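Local coordinates for protein erythropoietin (Homo sapiens, PDB 1EER) that acts as the hormone that controls red blood cell production, binding its receptor EPOR, which then dimerises and activates JAK2, at residues 34-42 against 69-80. The protein carries 5 engineered substitutions. Residues are numbered along the deposited sequence; the frame is centred on the assembly and turned at random.
Engineered in segment 34-42: Lys38 (natural residue Asn).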
loop_
_atom_site.group_PDB
_atom_site.type_symbol
_atom_site.label_atom_id
_atom_site.label_comp_id
_atom_site.label_asym_id
_atom_site.label_seq_id
_atom_site.Cartn_x
_atom_site.Cartn_y
_atom_site.Cartn_z
ATOM N N SER A 34 16.617 20.524 3.556
ATOM C CA SER A 34 17.310 20.370 4.831
ATOM C C SER A 34 16.366 20.596 5.998
ATOM O O SER A 34 15.465 21.423 5.919
ATOM C CB SER A 34 18.470 21.353 4.949
ATOM O OG SER A 34 19.070 21.250 6.230
ATOM N N LEU A 35 16.577 19.844 7.073
ATOM C CA LEU A 35 15.777 19.967 8.285
ATOM C C LEU A 35 16.493 20.999 9.160
ATOM O O LEU A 35 15.973 21.452 10.185
ATOM C CB LEU A 35 15.702 18.626 9.025
ATOM C CG LEU A 35 14.799 17.517 8.463
ATOM C CD1 LEU A 35 15.096 16.215 9.188
ATOM C CD2 LEU A 35 13.335 17.889 8.635
ATOM N N ASN A 36 17.698 21.363 8.733
ATOM C CA ASN A 36 18.516 22.340 9.439
ATOM C C ASN A 36 18.786 21.945 10.887
ATOM O O ASN A 36 18.749 22.782 11.788
ATOM C CB ASN A 36 17.845 23.710 9.383
ATOM C CG ASN A 36 17.993 24.365 8.029
ATOM O OD1 ASN A 36 17.006 24.659 7.360
ATOM N ND2 ASN A 36 19.233 24.596 7.616
ATOM N N GLU A 37 19.066 20.661 11.085
ATOM C CA GLU A 37 19.358 20.096 12.395
ATOM C C GLU A 37 19.225 18.576 12.301
ATOM O O GLU A 37 18.615 18.055 11.368
ATOM C CB GLU A 37 18.389 20.658 13.451
ATOM C CG GLU A 37 17.297 19.703 13.911
ATOM C CD GLU A 37 16.187 20.404 14.677
ATOM O OE1 GLU A 37 16.062 21.642 14.551
ATOM O OE2 GLU A 37 15.436 19.715 15.403
ATOM N N LYS A 38 19.804 17.870 13.263
ATOM C CA LYS A 38 19.729 16.415 13.281
ATOM C C LYS A 38 18.524 15.900 14.085
ATOM O O LYS A 38 18.485 16.007 15.315
ATOM C CB LYS A 38 21.019 15.823 13.863
ATOM C CG LYS A 38 22.301 16.499 13.390
ATOM C CD LYS A 38 22.958 17.345 14.494
ATOM C CE LYS A 38 21.943 17.912 15.513
ATOM N NZ LYS A 38 21.521 19.327 15.252
ATOM N N ILE A 39 17.540 15.349 13.380
ATOM C CA ILE A 39 16.353 14.800 14.025
ATOM C C ILE A 39 16.583 13.310 14.257
ATOM O O ILE A 39 16.825 12.553 13.313
ATOM C CB ILE A 39 15.094 14.990 13.143
ATOM C CG1 ILE A 39 14.910 16.473 12.831
ATOM C CG2 ILE A 39 13.860 14.417 13.846
ATOM C CD1 ILE A 39 13.555 16.822 12.262
ATOM N N THR A 40 16.524 12.894 15.517
ATOM C CA THR A 40 16.718 11.494 15.861
ATOM C C THR A 40 15.597 10.650 15.253
ATOM O O THR A 40 14.429 11.022 15.298
ATOM C CB THR A 40 16.725 11.308 17.383
ATOM O OG1 THR A 40 17.735 12.146 17.957
ATOM C CG2 THR A 40 17.003 9.850 17.742
ATOM N N VAL A 41 15.953 9.507 14.684
ATOM C CA VAL A 41 14.963 8.639 14.056
ATOM C C VAL A 41 15.191 7.207 14.499
ATOM O O VAL A 41 16.242 6.883 15.044
ATOM C CB VAL A 41 15.067 8.722 12.517
ATOM C CG1 VAL A 41 14.551 10.070 12.043
ATOM C CG2 VAL A 41 16.514 8.532 12.078
ATOM N N PRO A 42 14.211 6.324 14.284
ATOM C CA PRO A 42 14.493 4.958 14.736
ATOM C C PRO A 42 15.365 4.206 13.728
ATOM O O PRO A 42 15.651 4.706 12.638
ATOM C CB PRO A 42 13.103 4.335 14.890
ATOM C CG PRO A 42 12.221 5.131 13.954
ATOM C CD PRO A 42 12.880 6.454 13.663
ATOM N N LEU A 69 9.186 7.114 18.431
ATOM C CA LEU A 69 10.300 7.994 18.094
ATOM C C LEU A 69 10.043 8.618 16.734
ATOM O O LEU A 69 10.301 9.806 16.519
ATOM C CB LEU A 69 11.602 7.177 18.094
ATOM C CG LEU A 69 12.915 7.637 17.450
ATOM C CD1 LEU A 69 13.158 9.106 17.683
ATOM C CD2 LEU A 69 14.050 6.816 18.042
ATOM N N LEU A 70 9.519 7.798 15.824
ATOM C CA LEU A 70 9.184 8.213 14.465
ATOM C C LEU A 70 8.150 9.340 14.491
ATOM O O LEU A 70 8.287 10.345 13.790
ATOM C CB LEU A 70 8.625 7.018 13.676
ATOM C CG LEU A 70 9.220 6.671 12.299
ATOM C CD1 LEU A 70 8.280 5.730 11.560
ATOM C CD2 LEU A 70 9.451 7.925 11.468
ATOM N N SER A 71 7.108 9.163 15.294
ATOM C CA SER A 71 6.064 10.178 15.412
ATOM C C SER A 71 6.676 11.507 15.854
ATOM O O SER A 71 6.335 12.569 15.327
ATOM C CB SER A 71 5.011 9.742 16.432
ATOM O OG SER A 71 4.316 8.590 15.996
ATOM N N GLU A 72 7.582 11.440 16.824
ATOM C CA GLU A 72 8.234 12.639 17.337
ATOM C C GLU A 72 9.101 13.265 16.257
ATOM O O GLU A 72 9.189 14.493 16.156
ATOM C CB GLU A 72 9.106 12.306 18.550
ATOM C CG GLU A 72 8.374 11.648 19.706
ATOM C CD GLU A 72 9.325 11.167 20.793
ATOM O OE1 GLU A 72 10.304 11.884 21.080
ATOM O OE2 GLU A 72 9.097 10.074 21.357
ATOM N N ALA A 73 9.742 12.417 15.452
ATOM C CA ALA A 73 10.600 12.904 14.382
ATOM C C ALA A 73 9.768 13.658 13.350
ATOM O O ALA A 73 10.121 14.755 12.915
ATOM C CB ALA A 73 11.313 11.747 13.727
ATOM N N VAL A 74 8.645 13.068 12.970
ATOM C CA VAL A 74 7.767 13.687 11.991
ATOM C C VAL A 74 7.145 14.979 12.555
ATOM O O VAL A 74 7.080 16.004 11.867
ATOM C CB VAL A 74 6.669 12.679 11.559
ATOM C CG1 VAL A 74 5.876 13.224 10.379
ATOM C CG2 VAL A 74 7.316 11.350 11.184
ATOM N N LEU A 75 6.694 14.930 13.804
ATOM C CA LEU A 75 6.099 16.106 14.430
ATOM C C LEU A 75 7.115 17.242 14.408
ATOM O O LEU A 75 6.793 18.372 14.037
ATOM C CB LEU A 75 5.684 15.777 15.859
ATOM C CG LEU A 75 4.463 14.860 15.894
ATOM C CD1 LEU A 75 4.259 14.288 17.276
ATOM C CD2 LEU A 75 3.252 15.641 15.454
ATOM N N ARG A 76 8.352 16.940 14.794
ATOM C CA ARG A 76 9.403 17.949 14.780
ATOM C C ARG A 76 9.582 18.470 13.355
ATOM O O ARG A 76 9.741 19.664 13.132
ATOM C CB ARG A 76 10.718 17.358 15.291
ATOM C CG ARG A 76 11.316 18.111 16.479
ATOM C CD ARG A 76 12.183 19.281 16.025
ATOM N NE ARG A 76 11.474 20.556 16.103
ATOM C CZ ARG A 76 12.068 21.747 16.123
ATOM N NH1 ARG A 76 13.388 21.836 16.070
ATOM N NH2 ARG A 76 11.342 22.855 16.197
ATOM N N GLY A 77 9.549 17.567 12.382
ATOM C CA GLY A 77 9.702 17.986 11.005
ATOM C C GLY A 77 8.581 18.918 10.597
ATOM O O GLY A 77 8.781 19.870 9.842
ATOM N N GLN A 78 7.391 18.643 11.108
ATOM C CA GLN A 78 6.230 19.461 10.800
ATOM C C GLN A 78 6.390 20.891 11.331
ATOM O O GLN A 78 6.119 21.861 10.624
ATOM C CB GLN A 78 4.981 18.814 11.397
ATOM C CG GLN A 78 3.707 19.602 11.201
ATOM C CD GLN A 78 2.569 19.037 12.013
ATOM O OE1 GLN A 78 2.765 18.582 13.137
ATOM N NE2 GLN A 78 1.367 19.057 11.449
ATOM N N ALA A 79 6.838 21.023 12.573
ATOM C CA ALA A 79 7.021 22.344 13.173
ATOM C C ALA A 79 8.197 23.083 12.545
ATOM O O ALA A 79 8.175 24.306 12.421
ATOM C CB ALA A 79 7.230 22.213 14.665
ATOM N N LEU A 80 9.229 22.339 12.162
ATOM C CA LEU A 80 10.396 22.940 11.537
ATOM C C LEU A 80 9.984 23.507 10.184
ATOM O O LEU A 80 10.531 24.509 9.712
ATOM C CB LEU A 80 11.490 21.889 11.343
ATOM C CG LEU A 80 12.535 21.776 12.452
ATOM C CD1 LEU A 80 13.402 20.552 12.217
ATOM C CD2 LEU A 80 13.377 23.033 12.472
#
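Glu37 OE2 lies at the edge of the Arg76 guanidinium, in its plane, and accepts a hydrogen bond from Arg76 NH1 through its syn lone pair at 3.0 Å, with an N-H...O angle of 159°. One face of the same guanidinium is covered by Leu80, whose CG sits over the centre, 3.6 Å above the plane. Carboxylate and guanidinium planes are turned 38° apart, and the two side chains cross at about a right angle. Arg76 reaches this place by bending at chi2 and chi3, while Glu37 extends beyond CG. Leu80 thus packs against both the salt bridge and the apolar row beside it, where its CD1 meets Ile39 CD1 tip to tip at 3.7 Å. The other branch of Ile39, CG2, lies anti to the backbone N and rests on Ala73, 3.7 Å from CB; Val41 CG1 approaches the same methyl. Leu35 CD2 lies 4.3 Å from Gly77 CA. Farther along, the ring of Pro42 packs across Leu69 and Leu70, its CG 3.8 Å from Leu70 CG. Strand 38-41 runs nearly antiparallel to helix 69-80, at 156°, with the axes 7.6 Å apart. Apolar packing and the Glu37-Arg76 salt bridge join segments 34-42 and 69-80. The former is part of the long crossover connection between helix 9-25 and helix 56-82 of this four-helix-bundle cytokine: strand 34-41 pairs antiparallel with strand 133-137, Phe138, Leu141 and Phe148 of helix 138-161 pack beside the contact, and Val74 turns away from the strand onto helix 91-111.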